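Local atomic coordinates of alanine racemase (Acinetobacter baumannii, PDB entry 4QHR), a protein that belongs to the alanine racemase family, pairing an N-terminal TIM-type barrel domain with a mainly beta C-terminal domain in a two-chain assembly. Residues 235-240 with 317-322; 271-276 with 300-305; 279-284 with 330-335. One frame throughout, in Å; residues are numbered along the deposited sequence.

Interaction 1. Residues 235-240 with 317-322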
loop_
_atom_site.group_PDB
_atom_site.type_symbol
_atom_site.label_atom_id
_atom_site.label_comp_id
_atom_site.label_asym_id
_atom_site.label_seq_id
_atom_site.Cartn_x
_atom_site.Cartn_y
_atom_site.Cartn_z
ATOM N N THR A 235 -0.102 -15.671 2.388
ATOM C CA THR A 235 1.194 -15.606 3.072
ATOM C C THR A 235 2.098 -14.582 2.391
ATOM O O THR A 235 2.312 -14.622 1.142
ATOM C CB THR A 235 1.854 -16.979 3.112
ATOM O OG1 THR A 235 0.906 -17.898 3.649
ATOM C CG2 THR A 235 3.058 -16.944 4.059
ATOM N N PHE A 236 2.662 -13.669 3.180
ATOM C CA PHE A 236 3.508 -12.581 2.655
ATOM C C PHE A 236 4.916 -12.893 3.184
ATOM O O PHE A 236 5.144 -12.895 4.398
ATOM C CB PHE A 236 2.953 -11.243 3.166
ATOM C CG PHE A 236 3.644 -9.981 2.649
ATOM C CD1 PHE A 236 4.332 -9.914 1.421
ATOM C CD2 PHE A 236 3.540 -8.824 3.386
ATOM C CE1 PHE A 236 4.915 -8.710 1.003
ATOM C CE2 PHE A 236 4.124 -7.639 2.989
ATOM C CZ PHE A 236 4.819 -7.583 1.806
ATOM N N THR A 237 5.842 -13.185 2.260
ATOM C CA THR A 237 7.237 -13.509 2.618
ATOM C C THR A 237 8.329 -12.628 2.012
ATOM O O THR A 237 8.136 -11.920 1.042
ATOM C CB THR A 237 7.581 -14.990 2.317
ATOM O OG1 THR A 237 7.773 -15.197 0.906
ATOM C CG2 THR A 237 6.487 -15.917 2.885
ATOM N N ALA A 238 9.513 -12.682 2.642
ATOM C CA ALA A 238 10.731 -12.102 2.109
ATOM C C ALA A 238 11.927 -12.954 2.635
ATOM O O ALA A 238 11.723 -14.027 3.180
ATOM C CB ALA A 238 10.847 -10.611 2.472
ATOM N N GLU A 239 13.146 -12.520 2.427
ATOM C CA GLU A 239 14.318 -13.273 2.841
ATOM C C GLU A 239 15.329 -12.398 3.550
ATOM O O GLU A 239 15.387 -11.154 3.394
ATOM C CB GLU A 239 14.995 -13.967 1.614
ATOM C CG GLU A 239 14.283 -15.250 1.192
ATOM C CD GLU A 239 14.953 -15.893 0.004
ATOM O OE1 GLU A 239 16.110 -15.484 -0.333
ATOM O OE2 GLU A 239 14.332 -16.792 -0.581
ATOM N N ILE A 240 16.127 -13.076 4.354
ATOM C CA ILE A 240 17.295 -12.444 4.980
ATOM C C ILE A 240 18.390 -12.117 3.969
ATOM O O ILE A 240 18.852 -12.980 3.258
ATOM C CB ILE A 240 17.836 -13.284 6.136
ATOM C CG1 ILE A 240 16.805 -13.217 7.258
ATOM C CG2 ILE A 240 19.183 -12.713 6.588
ATOM C CD1 ILE A 240 17.068 -14.126 8.452
ATOM N N GLY A 317 19.483 -15.851 2.989
ATOM C CA GLY A 317 18.486 -16.575 2.197
ATOM C C GLY A 317 17.364 -17.184 3.003
ATOM O O GLY A 317 16.420 -17.687 2.409
ATOM N N THR A 318 17.451 -17.176 4.325
ATOM C CA THR A 318 16.389 -17.761 5.153
ATOM C C THR A 318 15.097 -16.982 4.931
ATOM O O THR A 318 15.124 -15.752 4.859
ATOM C CB THR A 318 16.730 -17.696 6.623
ATOM O OG1 THR A 318 17.748 -18.655 6.896
ATOM C CG2 THR A 318 15.552 -17.910 7.524
ATOM N N GLN A 319 14.014 -17.752 4.828
ATOM C CA GLN A 319 12.708 -17.268 4.463
ATOM C C GLN A 319 12.081 -16.687 5.707
ATOM O O GLN A 319 12.210 -17.222 6.739
ATOM C CB GLN A 319 11.828 -18.392 3.865
ATOM C CG GLN A 319 11.768 -18.378 2.330
ATOM C CD GLN A 319 10.400 -18.832 1.808
ATOM O OE1 GLN A 319 10.193 -20.029 1.610
ATOM N NE2 GLN A 319 9.450 -17.867 1.576
ATOM N N VAL A 320 11.420 -15.571 5.564
ATOM C CA VAL A 320 10.849 -14.834 6.675
ATOM C C VAL A 320 9.371 -14.518 6.343
ATOM O O VAL A 320 9.089 -13.976 5.253
ATOM C CB VAL A 320 11.595 -13.501 6.870
ATOM C CG1 VAL A 320 10.949 -12.636 7.957
ATOM C CG2 VAL A 320 13.053 -13.772 7.218
ATOM N N GLU A 321 8.467 -14.901 7.239
ATOM C CA GLU A 321 7.050 -14.695 7.048
ATOM C C GLU A 321 6.595 -13.410 7.718
ATOM O O GLU A 321 6.724 -13.250 8.946
ATOM C CB GLU A 321 6.258 -15.887 7.599
ATOM C CG GLU A 321 4.736 -15.691 7.525
ATOM C CD GLU A 321 3.993 -16.910 8.086
ATOM O OE1 GLU A 321 4.500 -18.033 7.847
ATOM O OE2 GLU A 321 2.975 -16.745 8.783
ATOM N N LEU A 322 6.038 -12.491 6.929
ATOM C CA LEU A 322 5.548 -11.232 7.468
ATOM C C LEU A 322 4.132 -11.395 7.959
ATOM O O LEU A 322 3.774 -10.904 9.020
ATOM C CB LEU A 322 5.683 -10.146 6.436
ATOM C CG LEU A 322 7.141 -10.137 5.996
ATOM C CD1 LEU A 322 7.206 -9.676 4.591
ATOM C CD2 LEU A 322 8.003 -9.376 6.996
HETATM O O HOH W 1 16.242 -19.175 0.333
#
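L322 N donates to F236 O at 2.7 Å, the shortest hydrogen bond between 235-240 and 317-322. The same two residues also meet through their side chains. F236 has CG anti to the backbone N (chi1 -176°), which sets its ring beside its own carbonyl. L322 CD1 then lies over the ring face, 3.9 Å from the centroid, as a CH-pi contact. W323 meets this ring too.

A238 and V320 form a hydrogen-bonded pair: A238 N to V320 O and V320 N to A238 O are both 2.9 Å. T237-E321 and E239-Q319 are the non-hydrogen-bonded pairs around it. Beyond them, T318 O takes I240 N, and I240 O takes G317 N. I240 CG1 meets V320 CG2 at 3.8 Å, the two side chains crossing at about a right angle. On the face of T237 and E239 the chemistry is polar. One water donates to G317 O at 2.6 Å and more weakly to E239 OE2. The E321 carboxylate turns to H326 and to the backbone N of R327. This is antiparallel strand pairing, joining the long strand 234-246 to the short strand 319-321 in the beta-rich C-terminal domain of the alanine racemase fold.

Interaction 2. Residues 271-276 with 300-305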
loop_
_atom_site.group_PDB
_atom_site.type_symbol
_atom_site.label_atom_id
_atom_site.label_comp_id
_atom_site.label_asym_id
_atom_site.label_seq_id
_atom_site.Cartn_x
_atom_site.Cartn_y
_atom_site.Cartn_z
ATOM N N ILE A 271 12.134 -6.652 2.795
ATOM C CA ILE A 271 10.785 -6.074 2.653
ATOM C C ILE A 271 10.750 -4.738 3.339
ATOM O O ILE A 271 11.503 -4.539 4.311
ATOM C CB ILE A 271 9.754 -7.006 3.265
ATOM C CG1 ILE A 271 8.442 -6.862 2.525
ATOM C CG2 ILE A 271 9.537 -6.731 4.775
ATOM C CD1 ILE A 271 8.465 -7.511 1.162
ATOM N N GLY A 272 9.889 -3.819 2.863
ATOM C CA GLY A 272 9.647 -2.577 3.593
ATOM C C GLY A 272 8.342 -1.961 3.150
ATOM O O GLY A 272 7.534 -2.632 2.476
ATOM N N TYR A 273 8.127 -0.690 3.465
ATOM C CA TYR A 273 6.847 -0.097 3.161
ATOM C C TYR A 273 6.646 0.136 1.701
ATOM O O TYR A 273 5.515 0.303 1.297
ATOM C CB TYR A 273 6.496 1.147 3.994
ATOM C CG TYR A 273 7.463 2.295 3.782
ATOM C CD1 TYR A 273 7.379 3.124 2.694
ATOM C CD2 TYR A 273 8.456 2.558 4.736
ATOM C CE1 TYR A 273 8.279 4.194 2.525
ATOM C CE2 TYR A 273 9.316 3.601 4.598
ATOM C CZ TYR A 273 9.252 4.385 3.491
ATOM O OH TYR A 273 10.211 5.398 3.397
ATOM N N GLY A 274 7.728 0.106 0.912
ATOM C CA GLY A 274 7.649 0.147 -0.547
ATOM C C GLY A 274 7.080 -1.108 -1.161
ATOM O O GLY A 274 6.695 -1.099 -2.360
ATOM N N ASP A 275 7.039 -2.188 -0.369
ATOM C CA ASP A 275 6.312 -3.401 -0.743
ATOM C C ASP A 275 4.907 -3.466 -0.168
ATOM O O ASP A 275 4.142 -4.347 -0.528
ATOM C CB ASP A 275 7.048 -4.611 -0.254
ATOM C CG ASP A 275 8.418 -4.639 -0.740
ATOM O OD1 ASP A 275 8.550 -5.065 -1.914
ATOM O OD2 ASP A 275 9.331 -4.190 0.023
ATOM N N GLY A 276 4.589 -2.535 0.698
ATOM C CA GLY A 276 3.326 -2.536 1.423
ATOM C C GLY A 276 3.411 -3.143 2.816
ATOM O O GLY A 276 2.398 -3.284 3.460
ATOM N N VAL A 300 11.108 0.669 10.146
ATOM C CA VAL A 300 10.902 0.022 8.843
ATOM C C VAL A 300 11.240 1.045 7.750
ATOM O O VAL A 300 10.703 2.156 7.747
ATOM C CB VAL A 300 9.423 -0.447 8.729
ATOM C CG1 VAL A 300 9.025 -0.887 7.331
ATOM C CG2 VAL A 300 9.145 -1.488 9.780
ATOM N N SER A 301 12.097 0.669 6.809
ATOM C CA SER A 301 12.420 1.592 5.712
ATOM C C SER A 301 11.624 1.204 4.442
ATOM O O SER A 301 10.771 0.319 4.480
ATOM C CB SER A 301 13.943 1.612 5.491
ATOM O OG SER A 301 14.405 0.399 4.983
ATOM N N MET A 302 11.900 1.897 3.354
ATOM C CA MET A 302 11.169 1.647 2.129
ATOM C C MET A 302 11.347 0.207 1.681
ATOM O O MET A 302 10.383 -0.389 1.299
ATOM C CB MET A 302 11.557 2.639 1.048
ATOM C CG MET A 302 10.610 2.598 -0.163
ATOM S SD MET A 302 10.963 3.947 -1.309
ATOM C CE MET A 302 10.453 5.348 -0.308
ATOM N N ASP A 303 12.595 -0.305 1.719
ATOM C CA ASP A 303 12.990 -1.564 1.135
ATOM C C ASP A 303 13.482 -2.641 2.085
ATOM O O ASP A 303 13.686 -3.802 1.672
ATOM C CB ASP A 303 14.125 -1.321 0.149
ATOM C CG ASP A 303 13.779 -0.257 -0.863
ATOM O OD1 ASP A 303 12.654 -0.154 -1.378
ATOM O OD2 ASP A 303 14.689 0.507 -1.153
ATOM N N MET A 304 13.630 -2.309 3.343
ATOM C CA MET A 304 14.268 -3.215 4.295
ATOM C C MET A 304 13.710 -3.066 5.707
ATOM O O MET A 304 13.254 -1.974 6.069
ATOM C CB MET A 304 15.740 -2.899 4.374
ATOM C CG MET A 304 16.552 -3.433 3.240
ATOM S SD MET A 304 18.272 -2.863 3.323
ATOM C CE MET A 304 18.193 -1.191 2.689
ATOM N N ILE A 305 13.746 -4.177 6.448
ATOM C CA ILE A 305 13.493 -4.175 7.882
ATOM C C ILE A 305 14.612 -4.920 8.602
ATOM O O ILE A 305 15.347 -5.749 7.996
ATOM C CB ILE A 305 12.077 -4.770 8.282
ATOM C CG1 ILE A 305 12.006 -6.278 8.021
ATOM C CG2 ILE A 305 10.974 -4.034 7.597
ATOM C CD1 ILE A 305 10.703 -6.971 8.384
#
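M302 CA sits squarely over one face of the Y273 ring, 3.6 Å from its centroid, and this is the tight end of the contact. The M302 side chain continues obliquely across the ring, and its CE reaches Y273 OH at 3.7 Å. V300 O lies at the ring edge, in its plane. Y273 has chi1 62°, with CG held between backbone N and carbonyl carbon, which keeps the ring over the 300-302 backbone.

Backbone bonds fix the same region. Y273 N donates to S301 O, and G274 N donates to M302 O at 2.7 Å, in the carbonyl plane on a lone pair. G272 has no side chain. Its CA makes a CA-H...O contact with S301 O at 3.2 Å, with no space for a CB.

Residues 272-275 form a beta turn, closed by D275 N to G272 O, and D275 OD2 accepts G272 N with its anti lone pair. This turn and the 300-305 loop belong to the C-terminal domain, at the subunit interface.

I271 CG2 and I305 CD1 make a second, apolar packing point at 3.8 Å. D275 is the loose end. It barely touches 300-305, and salt bridges to R2 (OD2) and R350 (OD1) hold its carboxylate. The contact is buried throughout; on the second subunit, Y273 packs on Y341, and S301 and M304 on R132.

Interaction 3. Residues 279-284 with 330-335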
loop_
_atom_site.group_PDB
_atom_site.type_symbol
_atom_site.label_atom_id
_atom_site.label_comp_id
_atom_site.label_asym_id
_atom_site.label_seq_id
_atom_site.Cartn_x
_atom_site.Cartn_y
_atom_site.Cartn_z
ATOM N N ARG A 279 4.784 0.627 8.116
ATOM C CA ARG A 279 5.937 1.271 8.710
ATOM C C ARG A 279 5.767 1.527 10.185
ATOM O O ARG A 279 6.718 1.279 10.952
ATOM C CB ARG A 279 6.191 2.647 8.040
ATOM C CG ARG A 279 7.323 3.460 8.589
ATOM C CD ARG A 279 7.548 4.791 7.851
ATOM N NE ARG A 279 8.464 5.632 8.630
ATOM C CZ ARG A 279 8.091 6.425 9.654
ATOM N NH1 ARG A 279 6.801 6.551 10.012
ATOM N NH2 ARG A 279 8.999 7.147 10.297
ATOM N N ALA A 280 4.629 2.076 10.577
ATOM C CA ALA A 280 4.559 2.730 11.878
ATOM C C ALA A 280 3.793 1.862 12.904
ATOM O O ALA A 280 2.618 1.600 12.741
ATOM C CB ALA A 280 3.947 4.118 11.743
ATOM N N TYR A 281 4.479 1.413 13.933
ATOM C CA TYR A 281 3.905 0.491 14.890
ATOM C C TYR A 281 3.627 1.158 16.208
ATOM O O TYR A 281 4.301 2.090 16.578
ATOM C CB TYR A 281 4.824 -0.709 15.022
ATOM C CG TYR A 281 4.778 -1.489 13.772
ATOM C CD1 TYR A 281 5.578 -1.139 12.702
ATOM C CD2 TYR A 281 3.894 -2.557 13.614
ATOM C CE1 TYR A 281 5.547 -1.852 11.497
ATOM C CE2 TYR A 281 3.845 -3.277 12.399
ATOM C CZ TYR A 281 4.685 -2.912 11.348
ATOM O OH TYR A 281 4.660 -3.604 10.133
ATOM N N VAL A 282 2.615 0.691 16.912
ATOM C CA VAL A 282 2.260 1.253 18.215
ATOM C C VAL A 282 2.548 0.290 19.408
ATOM O O VAL A 282 2.413 0.668 20.581
ATOM C CB VAL A 282 0.784 1.706 18.244
ATOM C CG1 VAL A 282 0.550 2.831 17.276
ATOM C CG2 VAL A 282 -0.124 0.566 17.942
ATOM N N LYS A 283 2.906 -0.955 19.068
ATOM C CA LYS A 283 3.333 -1.996 19.999
ATOM C C LYS A 283 4.369 -2.744 19.212
ATOM O O LYS A 283 4.448 -2.561 17.997
ATOM C CB LYS A 283 2.190 -2.981 20.307
ATOM C CG LYS A 283 0.788 -2.380 20.339
ATOM C CD LYS A 283 -0.297 -3.275 20.955
ATOM C CE LYS A 283 -0.133 -4.775 20.687
ATOM N NZ LYS A 283 -1.097 -5.562 21.523
ATOM N N GLN A 284 5.091 -3.645 19.868
ATOM C CA GLN A 284 6.127 -4.457 19.224
ATOM C C GLN A 284 5.512 -5.445 18.183
ATOM O O GLN A 284 4.504 -6.123 18.443
ATOM C CB GLN A 284 6.893 -5.230 20.311
ATOM C CG GLN A 284 8.115 -6.008 19.832
ATOM C CD GLN A 284 9.008 -6.492 20.987
ATOM O OE1 GLN A 284 8.531 -6.928 22.079
ATOM N NE2 GLN A 284 10.321 -6.447 20.757
ATOM N N ASP A 330 -3.960 -10.256 11.300
ATOM C CA ASP A 330 -4.647 -9.383 12.298
ATOM C C ASP A 330 -3.785 -9.024 13.531
ATOM O O ASP A 330 -4.025 -8.008 14.169
ATOM C CB ASP A 330 -5.995 -9.988 12.765
ATOM C CG ASP A 330 -6.969 -10.114 11.652
ATOM O OD1 ASP A 330 -7.329 -9.066 11.096
ATOM O OD2 ASP A 330 -7.339 -11.258 11.329
ATOM N N ASP A 331 -2.805 -9.854 13.886
ATOM C CA ASP A 331 -1.854 -9.469 14.950
ATOM C C ASP A 331 -0.895 -8.380 14.438
ATOM O O ASP A 331 -0.570 -7.423 15.143
ATOM C CB ASP A 331 -1.074 -10.665 15.486
ATOM C CG ASP A 331 -1.952 -11.674 16.194
ATOM O OD1 ASP A 331 -2.995 -11.270 16.684
ATOM O OD2 ASP A 331 -1.623 -12.855 16.265
ATOM N N VAL A 332 -0.425 -8.528 13.203
ATOM C CA VAL A 332 0.391 -7.466 12.586
ATOM C C VAL A 332 -0.409 -6.168 12.517
ATOM O O VAL A 332 0.087 -5.081 12.902
ATOM C CB VAL A 332 0.891 -7.827 11.159
ATOM C CG1 VAL A 332 1.735 -6.720 10.636
ATOM C CG2 VAL A 332 1.680 -9.104 11.177
ATOM N N ALA A 333 -1.656 -6.261 12.042
ATOM C CA ALA A 333 -2.522 -5.071 12.059
ATOM C C ALA A 333 -2.641 -4.367 13.424
ATOM O O ALA A 333 -2.523 -3.144 13.530
ATOM C CB ALA A 333 -3.903 -5.409 11.533
ATOM N N GLU A 334 -2.894 -5.151 14.434
ATOM C CA GLU A 334 -3.073 -4.605 15.774
ATOM C C GLU A 334 -1.798 -3.893 16.233
ATOM O O GLU A 334 -1.872 -2.785 16.735
ATOM C CB GLU A 334 -3.484 -5.705 16.768
ATOM C CG GLU A 334 -3.656 -5.160 18.180
ATOM C CD GLU A 334 -3.535 -6.203 19.290
ATOM O OE1 GLU A 334 -2.950 -7.291 19.090
ATOM O OE2 GLU A 334 -3.996 -5.905 20.409
ATOM N N ALA A 335 -0.622 -4.474 15.974
ATOM C CA ALA A 335 0.630 -3.774 16.279
ATOM C C ALA A 335 0.834 -2.501 15.489
ATOM O O ALA A 335 1.517 -1.591 15.931
ATOM C CB ALA A 335 1.820 -4.700 16.094
#
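Y281 stands beside the last turn of helix 330-335, and its CD2 corner is turned to A335. CD2 comes 3.9 Å from A335 CB. The ring does not stack on any flat group of the helix. V332 O lies at its edge, near the ring plane, and V332 CG1 is a more distant apolar neighbour of CE2. Y281 has CG anti to its carbonyl carbon (chi1 -69°), which sets the CD2 side of the ring against A335. Its hydroxyl is not bonded to the helix; it bonds to P278 O, which fixes the far end of the ring.

V282 and K283 continue round the end of the helix. V282 N donates to A335 O at 2.7 Å, and the N-H...O angle of 166° makes the bond straight. K283 N adds a second, weak bond to the same oxygen at 3.5 Å. V282 CG2 also approaches A335 O, at 3.4 Å. Q284 O touches A335 CB at 3.8 Å.

K283 and E334 cross obliquely at the surface. The lysine chain bends at chi3 (-35°), while the glutamate runs extended beyond CG. Their ends meet in a salt bridge, with K283 NZ 3.1 Å from E334 OE2; as a hydrogen bond it is weak.

Neighbouring residues tie this corner to the rest of the dimer. A280 O accepts from N336 ND2, and R279 bonds to E342 and T338 of the second subunit. The V332 side chain is also covered by L343 of helix 340-345.

The strongest directional bond is thus between backbone atoms. The helix-end carbonyl of A335 is probably served mainly by V282 N, with K283 N a weak second donor. K283 and E334 are exposed and both touch a crystal neighbour, so the weight of their salt bridge is uncertain and probably smaller.

How the interactions relate
All three contacts lie in the C-terminal domain, but at different depths. Interaction 2 is wholly buried. Interaction 1 is part core, part surface, and interaction 3 is partly buried, with an exposed salt-bridge side. Interactions 2 and 3 both touch the second subunit; interaction 1 does not. Interaction 1 is regular strand pairing, interaction 2 joins two loops by ring packing and two backbone bonds, and interaction 3 sets a loop on a helix end with the one salt bridge across the three contacts. There are two apolar junctions: I271 packs on F236, A238 and L322, and V300 packs on Y281. Strand 319-321 leads on to helix 329-335, so interactions 1 and 3 hold consecutive elements; V332 CG2 touches L322 O.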